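Local coordinates for protein blue-light receptor of the BLUF-family (Rhodobacter sphaeroides, PDB 2BYC) that probably senses blue light through a flavin, here flavin mononucleotide, held in a small alpha/beta domain, and passes the signal on, at residues D3-L8 / T86-P91; R11-L16 / H74-A79; H49-I54 / E111-S116. All coordinates share one frame; numbering follows the deposited sequence. Where two conformers were deposited one is given.

Contact 1: residues D3-L8 / T86-P91; sequences DELVSL and TARRFP
The isobutyl group of Leu5 points from the first strand of the ferredoxin-like BLUF sheet into the loop that leaves strand 77-84, where it meets Arg88 at about a right angle. Its two methyls divide the work. CD1 sits over one face of the Arg88 guanidinium, 3.8 Å above the plane and displaced toward the rim, which puts Leu5 CD1 3.9 Å from Arg88 NH2. CD2 turns to the loop backbone instead, 3.8 Å from Arg88 N and 3.9 Å from Thr86 O. The first torsion, with CG opposite the backbone N (chi1 -165°), carries the fork out to the loop, and the second (chi2 65°) turns CD1 to the guanidinium and CD2 to the main chain. Leucine suits the place because a forked, apolar tip can cover a flat cation and a bend of main chain at once.

The Arg88 chain runs extended from CG to NE, and its aliphatic part takes a share in the packing: CG lies 4.1 Å from Leu5 CD2. The guanidinium N-H groups point outward in its own plane, which leaves the face to the methyl; NH1 is hydrogen-bonded to Thr40 OG1 and NH2 to the carbonyl of Gly38. Arg89 sends its chain in a different direction, to a salt bridge between NH2 and Glu83 OE2. Glu55 holds the loop by its backbone, its carboxylate accepting the N-H groups of Arg89 and Phe90.

No hydrogen bond joins the two segments. Near Ser7, modelled in two conformers, the approach is loose and doubtful: OG lies oblique to the Arg89 guanidinium, 3.9 Å from NE. Within the loop itself Arg89 CB rests on a face of the Phe90 ring, 3.7 Å above its plane.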
loop_
_atom_site.group_PDB
_atom_site.type_symbol
_atom_site.label_atom_id
_atom_site.label_comp_id
_atom_site.label_asym_id
_atom_site.label_seq_id
_atom_site.Cartn_x
_atom_site.Cartn_y
_atom_site.Cartn_z
ATOM N N ASP A 3 -7.493 -19.028 0.296
ATOM C CA ASP A 3 -7.148 -18.624 -1.058
ATOM C C ASP A 3 -7.914 -17.400 -1.542
ATOM O O ASP A 3 -7.490 -16.732 -2.474
ATOM C CB ASP A 3 -7.432 -19.784 -2.041
ATOM C CG ASP A 3 -6.600 -21.050 -1.733
ATOM O OD1 ASP A 3 -6.990 -22.178 -2.172
ATOM O OD2 ASP A 3 -5.548 -20.902 -1.061
ATOM N N GLU A 4 -9.064 -17.142 -0.960
ATOM C CA GLU A 4 -9.918 -16.065 -1.433
ATOM C C GLU A 4 -9.085 -14.749 -1.521
ATOM O O GLU A 4 -8.184 -14.548 -0.717
ATOM C CB GLU A 4 -11.094 -15.930 -0.467
ATOM C CG GLU A 4 -12.290 -15.199 -1.043
ATOM C CD GLU A 4 -12.108 -13.648 -1.125
ATOM O OE1 GLU A 4 -11.997 -12.988 -0.059
ATOM O OE2 GLU A 4 -12.072 -13.088 -2.235
ATOM N N LEU A 5 -9.373 -13.888 -2.499
ATOM C CA LEU A 5 -8.604 -12.673 -2.665
ATOM C C LEU A 5 -9.095 -11.636 -1.651
ATOM O O LEU A 5 -10.299 -11.362 -1.544
ATOM C CB LEU A 5 -8.801 -12.175 -4.092
ATOM C CG LEU A 5 -7.950 -11.113 -4.816
ATOM C CD1 LEU A 5 -6.543 -11.570 -5.010
ATOM C CD2 LEU A 5 -8.534 -10.993 -6.193
ATOM N N VAL A 6 -8.149 -11.041 -0.946
ATOM C CA VAL A 6 -8.476 -9.932 -0.015
ATOM C C VAL A 6 -7.662 -8.669 -0.312
ATOM O O VAL A 6 -6.721 -8.733 -1.012
ATOM C CB VAL A 6 -8.285 -10.365 1.417
ATOM C CG1 VAL A 6 -9.391 -11.385 1.828
ATOM C CG2 VAL A 6 -6.847 -10.876 1.638
ATOM N N SER A 7 -8.085 -7.521 0.207
ATOM C CA SER A 7 -7.267 -6.301 0.181
ATOM C C SER A 7 -7.098 -5.829 1.615
ATOM O O SER A 7 -8.109 -5.595 2.286
ATOM C CB SER A 7 -8.003 -5.201 -0.640
ATOM O OG SER A 7 -7.221 -4.000 -0.736
ATOM N N LEU A 8 -5.873 -5.636 2.084
ATOM C CA LEU A 8 -5.667 -5.015 3.405
ATOM C C LEU A 8 -4.997 -3.676 3.269
ATOM O O LEU A 8 -4.109 -3.566 2.464
ATOM C CB LEU A 8 -4.739 -5.923 4.234
ATOM C CG LEU A 8 -4.419 -5.725 5.686
ATOM C CD1 LEU A 8 -4.043 -7.150 6.016
ATOM C CD2 LEU A 8 -3.139 -4.890 5.736
ATOM N N THR A 86 -13.458 -9.245 -5.244
ATOM C CA THR A 86 -13.746 -9.964 -6.521
ATOM C C THR A 86 -12.512 -9.920 -7.419
ATOM O O THR A 86 -12.047 -10.954 -7.942
ATOM C CB THR A 86 -14.991 -9.262 -7.225
ATOM O OG1 THR A 86 -16.198 -9.620 -6.529
ATOM C CG2 THR A 86 -15.152 -9.607 -8.725
ATOM N N ALA A 87 -11.933 -8.727 -7.541
ATOM C CA ALA A 87 -10.856 -8.522 -8.515
ATOM C C ALA A 87 -9.868 -7.613 -7.898
ATOM O O ALA A 87 -10.273 -6.769 -7.170
ATOM C CB ALA A 87 -11.437 -7.858 -9.710
ATOM N N ARG A 88 -8.584 -7.773 -8.187
ATOM C CA ARG A 88 -7.571 -6.748 -7.840
ATOM C C ARG A 88 -7.878 -5.317 -8.304
ATOM O O ARG A 88 -8.377 -5.064 -9.410
ATOM C CB ARG A 88 -6.191 -7.175 -8.361
ATOM C CG ARG A 88 -5.694 -8.472 -7.792
ATOM C CD ARG A 88 -4.337 -8.796 -8.318
ATOM N NE ARG A 88 -4.025 -10.157 -7.931
ATOM C CZ ARG A 88 -3.263 -10.494 -6.907
ATOM N NH1 ARG A 88 -2.717 -9.562 -6.147
ATOM N NH2 ARG A 88 -3.035 -11.752 -6.661
ATOM N N ARG A 89 -7.540 -4.363 -7.449
ATOM C CA ARG A 89 -7.604 -2.936 -7.790
ATOM C C ARG A 89 -6.308 -2.482 -8.505
ATOM O O ARG A 89 -6.366 -1.615 -9.352
ATOM C CB ARG A 89 -7.859 -2.131 -6.507
ATOM C CG ARG A 89 -8.873 -2.815 -5.538
ATOM C CD ARG A 89 -8.706 -2.417 -3.976
ATOM N NE ARG A 89 -9.954 -2.719 -3.186
ATOM C CZ ARG A 89 -11.067 -2.022 -3.335
ATOM N NH1 ARG A 89 -11.072 -0.998 -4.205
ATOM N NH2 ARG A 89 -12.177 -2.340 -2.658
ATOM N N PHE A 90 -5.151 -3.051 -8.145
ATOM C CA PHE A 90 -3.861 -2.699 -8.739
ATOM C C PHE A 90 -3.164 -3.932 -9.292
ATOM O O PHE A 90 -2.049 -4.257 -8.895
ATOM C CB PHE A 90 -2.927 -2.014 -7.684
ATOM C CG PHE A 90 -3.643 -1.022 -6.872
ATOM C CD1 PHE A 90 -4.224 -1.400 -5.647
ATOM C CD2 PHE A 90 -3.924 0.265 -7.408
ATOM C CE1 PHE A 90 -4.971 -0.503 -4.878
ATOM C CE2 PHE A 90 -4.701 1.183 -6.668
ATOM C CZ PHE A 90 -5.214 0.790 -5.391
ATOM N N PRO A 91 -3.809 -4.608 -10.248
ATOM C CA PRO A 91 -3.257 -5.856 -10.710
ATOM C C PRO A 91 -1.885 -5.712 -11.368
ATOM O O PRO A 91 -1.071 -6.677 -11.381
ATOM C CB PRO A 91 -4.341 -6.365 -11.705
ATOM C CG PRO A 91 -5.069 -5.156 -12.125
ATOM C CD PRO A 91 -5.096 -4.308 -10.896
#

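Contact 2: residues R11-L16 / H74-A79; sequences RSRVRL and HQEILA. With FMN (flavin mononucleotide), chain C.
The imidazole of His74, on an antiparallel strand pair interrupted by a beta bulge, meets Ser12 at its edge: Ser12 OG lies near the ring plane, 2.7 Å from His74 ND1, in a hydrogen bond that either atom could donate. One face carries the flavin methyl C8M, 3.7 Å above the ring centre, and Ile77 CD1 covers the opposite face toward the rim. With NE2 bonded to the carbonyl of Ile68, both ring nitrogens are held, which fixes the ring's rotation beside the dimethylbenzene end of the flavin.

In the pairing that bears these groups, Arg11 and Leu78 form one hydrogen-bonded pair and Arg13 and Gln75 the next, with a shift of one residue between them where the chain turns a corner at Glu76. Small Ser12 fits inside this irregularity; its OG stands between its own backbone N and carbonyl carbon (chi1 62°), a position that brings it to ND1.

On the face that bears Arg13 and Gln75, Gln75 crosses Arg15 at about a right angle, with OE1 3.8 Å above one face of the guanidinium. Arg13 and Glu76 lie alongside each other, pointing the same way, their flat groups 15° apart, yet Arg13 NE stays 4.6 Å from Glu76 OE2.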
loop_
_atom_site.group_PDB
_atom_site.type_symbol
_atom_site.label_atom_id
_atom_site.label_comp_id
_atom_site.label_asym_id
_atom_site.label_seq_id
_atom_site.Cartn_x
_atom_site.Cartn_y
_atom_site.Cartn_z
ATOM N N ARG A 11 -2.018 1.836 8.050
ATOM C CA ARG A 11 -1.347 3.131 8.139
ATOM C C ARG A 11 -0.297 2.895 9.177
ATOM O O ARG A 11 -0.561 2.156 10.142
ATOM C CB ARG A 11 -2.343 4.141 8.698
ATOM C CG ARG A 11 -1.861 5.553 8.635
ATOM C CD ARG A 11 -2.949 6.540 9.082
ATOM N NE ARG A 11 -3.113 6.469 10.515
ATOM C CZ ARG A 11 -2.650 7.376 11.367
ATOM N NH1 ARG A 11 -2.030 8.463 10.915
ATOM N NH2 ARG A 11 -2.841 7.206 12.671
ATOM N N SER A 12 0.900 3.457 8.961
ATOM C CA SER A 12 1.992 3.426 9.963
ATOM C C SER A 12 2.698 4.712 9.970
ATOM O O SER A 12 2.569 5.488 9.032
ATOM C CB SER A 12 3.016 2.337 9.685
ATOM O OG SER A 12 3.652 2.542 8.469
ATOM N N ARG A 13 3.433 4.954 11.056
ATOM C CA ARG A 13 4.351 6.081 11.135
ATOM C C ARG A 13 5.687 5.720 10.605
ATOM O O ARG A 13 6.291 4.724 11.008
ATOM C CB ARG A 13 4.613 6.462 12.581
ATOM C CG ARG A 13 3.744 7.509 13.075
ATOM C CD ARG A 13 4.539 8.763 13.427
ATOM N NE ARG A 13 3.618 9.905 13.439
ATOM C CZ ARG A 13 4.006 11.172 13.477
ATOM N NH1 ARG A 13 5.319 11.463 13.503
ATOM N NH2 ARG A 13 3.085 12.137 13.445
ATOM N N VAL A 14 6.173 6.579 9.745
ATOM C CA VAL A 14 7.497 6.434 9.171
ATOM C C VAL A 14 8.585 6.416 10.230
ATOM O O VAL A 14 8.549 7.184 11.153
ATOM C CB VAL A 14 7.713 7.554 8.188
ATOM C CG1 VAL A 14 9.133 7.814 7.960
ATOM C CG2 VAL A 14 7.021 7.169 6.892
ATOM N N ARG A 15 9.534 5.510 10.105
ATOM C CA ARG A 15 10.628 5.535 11.009
ATOM C C ARG A 15 11.933 5.234 10.265
ATOM O O ARG A 15 12.608 4.203 10.483
ATOM C CB ARG A 15 10.363 4.572 12.143
ATOM C CG ARG A 15 11.210 4.865 13.312
ATOM C CD ARG A 15 11.541 3.568 13.990
ATOM N NE ARG A 15 12.109 3.821 15.292
ATOM C CZ ARG A 15 12.207 2.915 16.254
ATOM N NH1 ARG A 15 11.762 1.660 16.052
ATOM N NH2 ARG A 15 12.776 3.280 17.408
ATOM N N LEU A 16 12.285 6.174 9.391
ATOM C CA LEU A 16 13.331 5.980 8.370
ATOM C C LEU A 16 14.645 6.689 8.733
ATOM O O LEU A 16 14.649 7.874 8.969
ATOM C CB LEU A 16 12.821 6.571 7.068
ATOM C CG LEU A 16 11.551 5.997 6.466
ATOM C CD1 LEU A 16 11.434 6.586 5.099
ATOM C CD2 LEU A 16 11.742 4.522 6.371
ATOM N N HIS A 74 8.984 1.473 10.449
ATOM C CA HIS A 74 7.704 2.176 10.729
ATOM C C HIS A 74 7.149 1.739 12.054
ATOM O O HIS A 74 7.516 0.696 12.505
ATOM C CB HIS A 74 6.642 2.014 9.608
ATOM C CG HIS A 74 6.223 0.598 9.299
ATOM N ND1 HIS A 74 5.149 0.320 8.476
ATOM C CD2 HIS A 74 6.724 -0.605 9.658
ATOM C CE1 HIS A 74 5.015 -0.989 8.329
ATOM N NE2 HIS A 74 5.955 -1.576 9.035
ATOM N N GLN A 75 6.240 2.517 12.630
ATOM C CA GLN A 75 5.668 2.214 13.936
ATOM C C GLN A 75 4.214 2.556 13.975
ATOM O O GLN A 75 3.710 3.173 13.052
ATOM C CB GLN A 75 6.327 3.076 15.029
ATOM C CG GLN A 75 6.648 4.478 14.579
ATOM C CD GLN A 75 7.665 5.223 15.485
ATOM O OE1 GLN A 75 8.491 4.609 16.193
ATOM N NE2 GLN A 75 7.589 6.556 15.468
ATOM N N GLU A 76 3.572 2.179 15.087
ATOM C CA GLU A 76 2.178 2.447 15.323
ATOM C C GLU A 76 1.361 1.916 14.149
ATOM O O GLU A 76 0.564 2.617 13.580
ATOM C CB GLU A 76 1.956 3.941 15.423
ATOM C CG GLU A 76 2.724 4.605 16.585
ATOM C CD GLU A 76 2.517 6.117 16.609
ATOM O OE1 GLU A 76 1.373 6.587 16.297
ATOM O OE2 GLU A 76 3.503 6.842 16.924
ATOM N N ILE A 77 1.608 0.691 13.761
ATOM C CA ILE A 77 0.912 0.141 12.547
ATOM C C ILE A 77 -0.503 -0.154 12.974
ATOM O O ILE A 77 -0.728 -0.854 14.007
ATOM C CB ILE A 77 1.628 -1.121 12.125
ATOM C CG1 ILE A 77 3.048 -0.739 11.714
ATOM C CG2 ILE A 77 0.889 -1.853 11.019
ATOM C CD1 ILE A 77 4.009 -1.863 11.901
ATOM N N LEU A 78 -1.459 0.289 12.168
ATOM C CA LEU A 78 -2.796 -0.093 12.463
ATOM C C LEU A 78 -3.569 -0.234 11.152
ATOM O O LEU A 78 -3.515 0.595 10.283
ATOM C CB LEU A 78 -3.342 0.991 13.392
ATOM C CG LEU A 78 -4.702 0.806 13.968
ATOM C CD1 LEU A 78 -4.645 -0.236 15.094
ATOM C CD2 LEU A 78 -5.207 2.204 14.458
ATOM N N ALA A 79 -4.237 -1.347 11.024
ATOM C CA ALA A 79 -5.006 -1.659 9.837
ATOM C C ALA A 79 -6.293 -0.846 9.786
ATOM O O ALA A 79 -7.018 -0.658 10.777
ATOM C CB ALA A 79 -5.318 -3.140 9.748
HETATM N N1 FMN C . 8.238 -6.198 1.878
HETATM C C2 FMN C . 7.591 -6.911 0.893
HETATM O O2 FMN C . 8.070 -7.996 0.488
HETATM N N3 FMN C . 6.439 -6.459 0.337
HETATM C C4 FMN C . 5.974 -5.268 0.771
HETATM O O4 FMN C . 4.934 -4.884 0.342
HETATM C C4A FMN C . 6.616 -4.526 1.768
HETATM N N5 FMN C . 6.095 -3.311 2.181
HETATM C C5A FMN C . 6.682 -2.597 3.236
HETATM C C6 FMN C . 6.146 -1.408 3.679
HETATM C C7 FMN C . 6.745 -0.635 4.684
HETATM C C7M FMN C . 6.039 0.601 5.256
HETATM C C8 FMN C . 7.900 -1.114 5.266
HETATM C C8M FMN C . 8.584 -0.384 6.410
HETATM C C9 FMN C . 8.448 -2.322 4.839
HETATM C C9A FMN C . 7.820 -3.077 3.802
HETATM N N10 FMN C . 8.370 -4.296 3.343
HETATM C C10 FMN C . 7.737 -5.015 2.336
HETATM C "C1'" FMN C . 9.763 -4.710 3.680
HETATM C "C2'" FMN C . 9.539 -5.981 4.465
HETATM O "O2'" FMN C . 9.324 -5.484 5.755
HETATM C "C3'" FMN C . 10.682 -7.010 4.429
HETATM O "O3'" FMN C . 11.738 -6.526 5.197
HETATM C "C4'" FMN C . 11.227 -7.389 3.061
HETATM O "O4'" FMN C . 10.309 -8.164 2.261
HETATM C "C5'" FMN C . 12.476 -8.255 3.247
HETATM O "O5'" FMN C . 13.741 -7.616 3.064
HETATM P P FMN C . 14.948 -8.662 2.921
HETATM O O1P FMN C . 16.271 -7.957 2.583
HETATM O O2P FMN C . 15.027 -9.324 4.291
HETATM O O3P FMN C . 14.443 -9.578 1.833
#

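Contact 3: residues H49-I54 / E111-S116; sequences HFVQTI and ERLDLS. With FMN (flavin mononucleotide), chain C.
His49 begins the strand with its ring set oblique to the carbonyls of the 111-116 loop, CD2 being 4.0 Å from Arg112 O; ND1 makes a weak hydrogen bond to Ser12 O on the neighbouring strand. Phe50 points away from the loop, to the flavin, whose methyl C7M lies over one ring face, tightly, at 3.2 Å from CD1. Val51 turns back to the loop. Its CG2, placed beside the backbone N, touches Leu113 CD1 at 3.8 Å and Leu115 CD1 at the same distance, a compact branched residue fitting between two longer ones.

Strand 49-55 thus works on both faces of the ferredoxin-like sheet: one bears the flavin, the other is covered by the loop and by helix 120-131, where Leu113 meets Leu124 and Leu115 meets Val121. Gln52, again on the flavin side, reaches out fully extended, and NE2 donates to both FMN N5 (3.1 Å) and O4 (3.0 Å), both bonds being bent, 145° and 139° at the hydrogen, while OE1 is bonded to the Tyr10 hydroxyl. A leucine here would probably leave N5 and O4 without this shared donor and the Tyr10 hydroxyl without its mate. Thr53 follows, back on the face of Val51, its OG1 bonded to Thr9 OG1.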
loop_
_atom_site.group_PDB
_atom_site.type_symbol
_atom_site.label_atom_id
_atom_site.label_comp_id
_atom_site.label_asym_id
_atom_site.label_seq_id
_atom_site.Cartn_x
_atom_site.Cartn_y
_atom_site.Cartn_z
ATOM N N HIS A 49 3.912 9.314 7.392
ATOM C CA HIS A 49 3.077 8.121 7.568
ATOM C C HIS A 49 3.260 7.309 6.281
ATOM O O HIS A 49 3.620 7.884 5.293
ATOM C CB HIS A 49 1.630 8.528 7.645
ATOM C CG HIS A 49 1.271 9.118 8.970
ATOM N ND1 HIS A 49 1.340 8.383 10.141
ATOM C CD2 HIS A 49 0.952 10.377 9.334
ATOM C CE1 HIS A 49 1.002 9.153 11.159
ATOM N NE2 HIS A 49 0.752 10.366 10.692
ATOM N N PHE A 50 3.124 5.989 6.331
ATOM C CA PHE A 50 2.900 5.165 5.091
ATOM C C PHE A 50 1.483 4.724 5.190
ATOM O O PHE A 50 0.956 4.501 6.304
ATOM C CB PHE A 50 3.691 3.883 5.246
ATOM C CG PHE A 50 5.170 4.016 5.048
ATOM C CD1 PHE A 50 6.075 3.664 6.067
ATOM C CD2 PHE A 50 5.691 4.470 3.857
ATOM C CE1 PHE A 50 7.482 3.736 5.836
ATOM C CE2 PHE A 50 7.064 4.563 3.657
ATOM C CZ PHE A 50 7.953 4.166 4.671
ATOM N N VAL A 51 0.837 4.623 4.030
ATOM C CA VAL A 51 -0.450 3.921 3.917
ATOM C C VAL A 51 -0.142 2.874 2.873
ATOM O O VAL A 51 0.352 3.181 1.835
ATOM C CB VAL A 51 -1.615 4.869 3.527
ATOM C CG1 VAL A 51 -2.856 4.064 3.285
ATOM C CG2 VAL A 51 -1.912 5.876 4.742
ATOM N N GLN A 52 -0.342 1.608 3.232
ATOM C CA GLN A 52 -0.090 0.514 2.301
ATOM C C GLN A 52 -1.350 -0.312 2.057
ATOM O O GLN A 52 -2.071 -0.601 2.983
ATOM C CB GLN A 52 1.121 -0.342 2.728
ATOM C CG GLN A 52 1.472 -1.256 1.607
ATOM C CD GLN A 52 2.651 -2.120 1.917
ATOM O OE1 GLN A 52 2.899 -2.513 3.059
ATOM N NE2 GLN A 52 3.388 -2.425 0.895
ATOM N N THR A 53 -1.616 -0.617 0.783
ATOM C CA THR A 53 -2.686 -1.526 0.398
ATOM C C THR A 53 -2.047 -2.707 -0.281
ATOM O O THR A 53 -1.292 -2.493 -1.235
ATOM C CB THR A 53 -3.544 -0.875 -0.633
ATOM O OG1 THR A 53 -4.265 0.197 -0.009
ATOM C CG2 THR A 53 -4.554 -1.901 -1.207
ATOM N N ILE A 54 -2.306 -3.917 0.201
ATOM C CA ILE A 54 -1.779 -5.122 -0.489
ATOM C C ILE A 54 -2.933 -5.989 -0.739
ATOM O O ILE A 54 -3.877 -6.022 0.080
ATOM C CB ILE A 54 -0.815 -5.934 0.430
ATOM C CG1 ILE A 54 -1.511 -6.206 1.765
ATOM C CG2 ILE A 54 0.546 -5.219 0.573
ATOM C CD1 ILE A 54 -0.711 -6.935 2.775
ATOM N N GLU A 111 -3.224 14.182 1.296
ATOM C CA GLU A 111 -1.760 14.123 1.352
ATOM C C GLU A 111 -1.300 13.832 2.788
ATOM O O GLU A 111 -0.254 13.227 2.996
ATOM C CB GLU A 111 -1.122 15.415 0.754
ATOM C CG GLU A 111 0.333 15.763 1.238
ATOM C CD GLU A 111 0.647 17.289 1.379
ATOM O OE1 GLU A 111 0.164 18.133 0.574
ATOM O OE2 GLU A 111 1.416 17.642 2.306
ATOM N N ARG A 112 -2.104 14.233 3.779
ATOM C CA ARG A 112 -1.718 14.034 5.149
ATOM C C ARG A 112 -1.813 12.560 5.519
ATOM O O ARG A 112 -1.130 12.125 6.452
ATOM C CB ARG A 112 -2.521 14.903 6.142
ATOM C CG ARG A 112 -2.042 16.387 6.163
ATOM C CD ARG A 112 -2.210 17.069 7.543
ATOM N NE ARG A 112 -2.347 18.524 7.339
ATOM C CZ ARG A 112 -2.829 19.421 8.207
ATOM N NH1 ARG A 112 -3.243 19.068 9.417
ATOM N NH2 ARG A 112 -2.904 20.703 7.836
ATOM N N LEU A 113 -2.677 11.806 4.827
ATOM C CA LEU A 113 -2.808 10.348 5.138
ATOM C C LEU A 113 -3.213 10.102 6.619
ATOM O O LEU A 113 -2.666 9.231 7.366
ATOM C CB LEU A 113 -1.514 9.635 4.815
ATOM C CG LEU A 113 -1.064 9.640 3.363
ATOM C CD1 LEU A 113 0.113 8.674 3.281
ATOM C CD2 LEU A 113 -2.191 9.142 2.536
ATOM N N ASP A 114 -4.187 10.876 7.031
ATOM C CA ASP A 114 -4.604 10.786 8.392
ATOM C C ASP A 114 -5.607 9.682 8.460
ATOM O O ASP A 114 -5.678 9.021 9.503
ATOM C CB ASP A 114 -5.113 12.099 8.936
ATOM C CG ASP A 114 -4.091 12.749 9.820
ATOM O OD1 ASP A 114 -3.358 11.942 10.452
ATOM O OD2 ASP A 114 -3.966 14.021 9.876
ATOM N N LEU A 115 -6.266 9.426 7.312
ATOM C CA LEU A 115 -7.421 8.530 7.184
ATOM C C LEU A 115 -8.543 8.808 8.201
ATOM O O LEU A 115 -9.128 7.867 8.711
ATOM C CB LEU A 115 -7.018 7.028 7.287
ATOM C CG LEU A 115 -6.419 6.197 6.137
ATOM C CD1 LEU A 115 -5.583 6.934 5.131
ATOM C CD2 LEU A 115 -5.675 5.025 6.755
ATOM N N SER A 116 -8.847 10.069 8.499
ATOM C CA SER A 116 -9.884 10.349 9.486
ATOM C C SER A 116 -11.234 10.339 8.852
ATOM O O SER A 116 -12.233 10.039 9.501
ATOM C CB SER A 116 -9.691 11.729 10.038
ATOM O OG SER A 116 -8.329 11.972 10.251
HETATM N N1 FMN C . 8.238 -6.198 1.878
HETATM C C2 FMN C . 7.591 -6.911 0.893
HETATM O O2 FMN C . 8.070 -7.996 0.488
HETATM N N3 FMN C . 6.439 -6.459 0.337
HETATM C C4 FMN C . 5.974 -5.268 0.771
HETATM O O4 FMN C . 4.934 -4.884 0.342
HETATM C C4A FMN C . 6.616 -4.526 1.768
HETATM N N5 FMN C . 6.095 -3.311 2.181
HETATM C C5A FMN C . 6.682 -2.597 3.236
HETATM C C6 FMN C . 6.146 -1.408 3.679
HETATM C C7 FMN C . 6.745 -0.635 4.684
HETATM C C7M FMN C . 6.039 0.601 5.256
HETATM C C8 FMN C . 7.900 -1.114 5.266
HETATM C C8M FMN C . 8.584 -0.384 6.410
HETATM C C9 FMN C . 8.448 -2.322 4.839
HETATM C C9A FMN C . 7.820 -3.077 3.802
HETATM N N10 FMN C . 8.370 -4.296 3.343
HETATM C C10 FMN C . 7.737 -5.015 2.336
HETATM C "C1'" FMN C . 9.763 -4.710 3.680
HETATM C "C2'" FMN C . 9.539 -5.981 4.465
HETATM O "O2'" FMN C . 9.324 -5.484 5.755
HETATM C "C3'" FMN C . 10.682 -7.010 4.429
HETATM O "O3'" FMN C . 11.738 -6.526 5.197
HETATM C "C4'" FMN C . 11.227 -7.389 3.061
HETATM O "O4'" FMN C . 10.309 -8.164 2.261
HETATM C "C5'" FMN C . 12.476 -8.255 3.247
HETATM O "O5'" FMN C . 13.741 -7.616 3.064
HETATM P P FMN C . 14.948 -8.662 2.921
HETATM O O1P FMN C . 16.271 -7.957 2.583
HETATM O O2P FMN C . 15.027 -9.324 4.291
HETATM O O3P FMN C . 14.443 -9.578 1.833
#

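How the contacts relate
All three contacts draw on one sheet: strand 5-14 serves contacts 1 and 2 toward its two ends, on opposite sides of the chain's centre, and pairs along its other edge with the strand of contact 3. Contacts 1 and 2 lie at the surface, contact 3 is partly buried. Contact 1 packs a leucine methyl on a guanidinium, with no hydrogen bond between its segments; contact 2 is a strand pairing held by backbone hydrogen bonds and a serine-histidine bond; contact 3 joins its segments by apolar side chains. Probable backbone hydrogen bonds tie strand 5-14 to strand 49-55, Ser12 O with Phe50 N and Leu8 N with Ile54 O; contacts 2 and 3 also both touch the flavin.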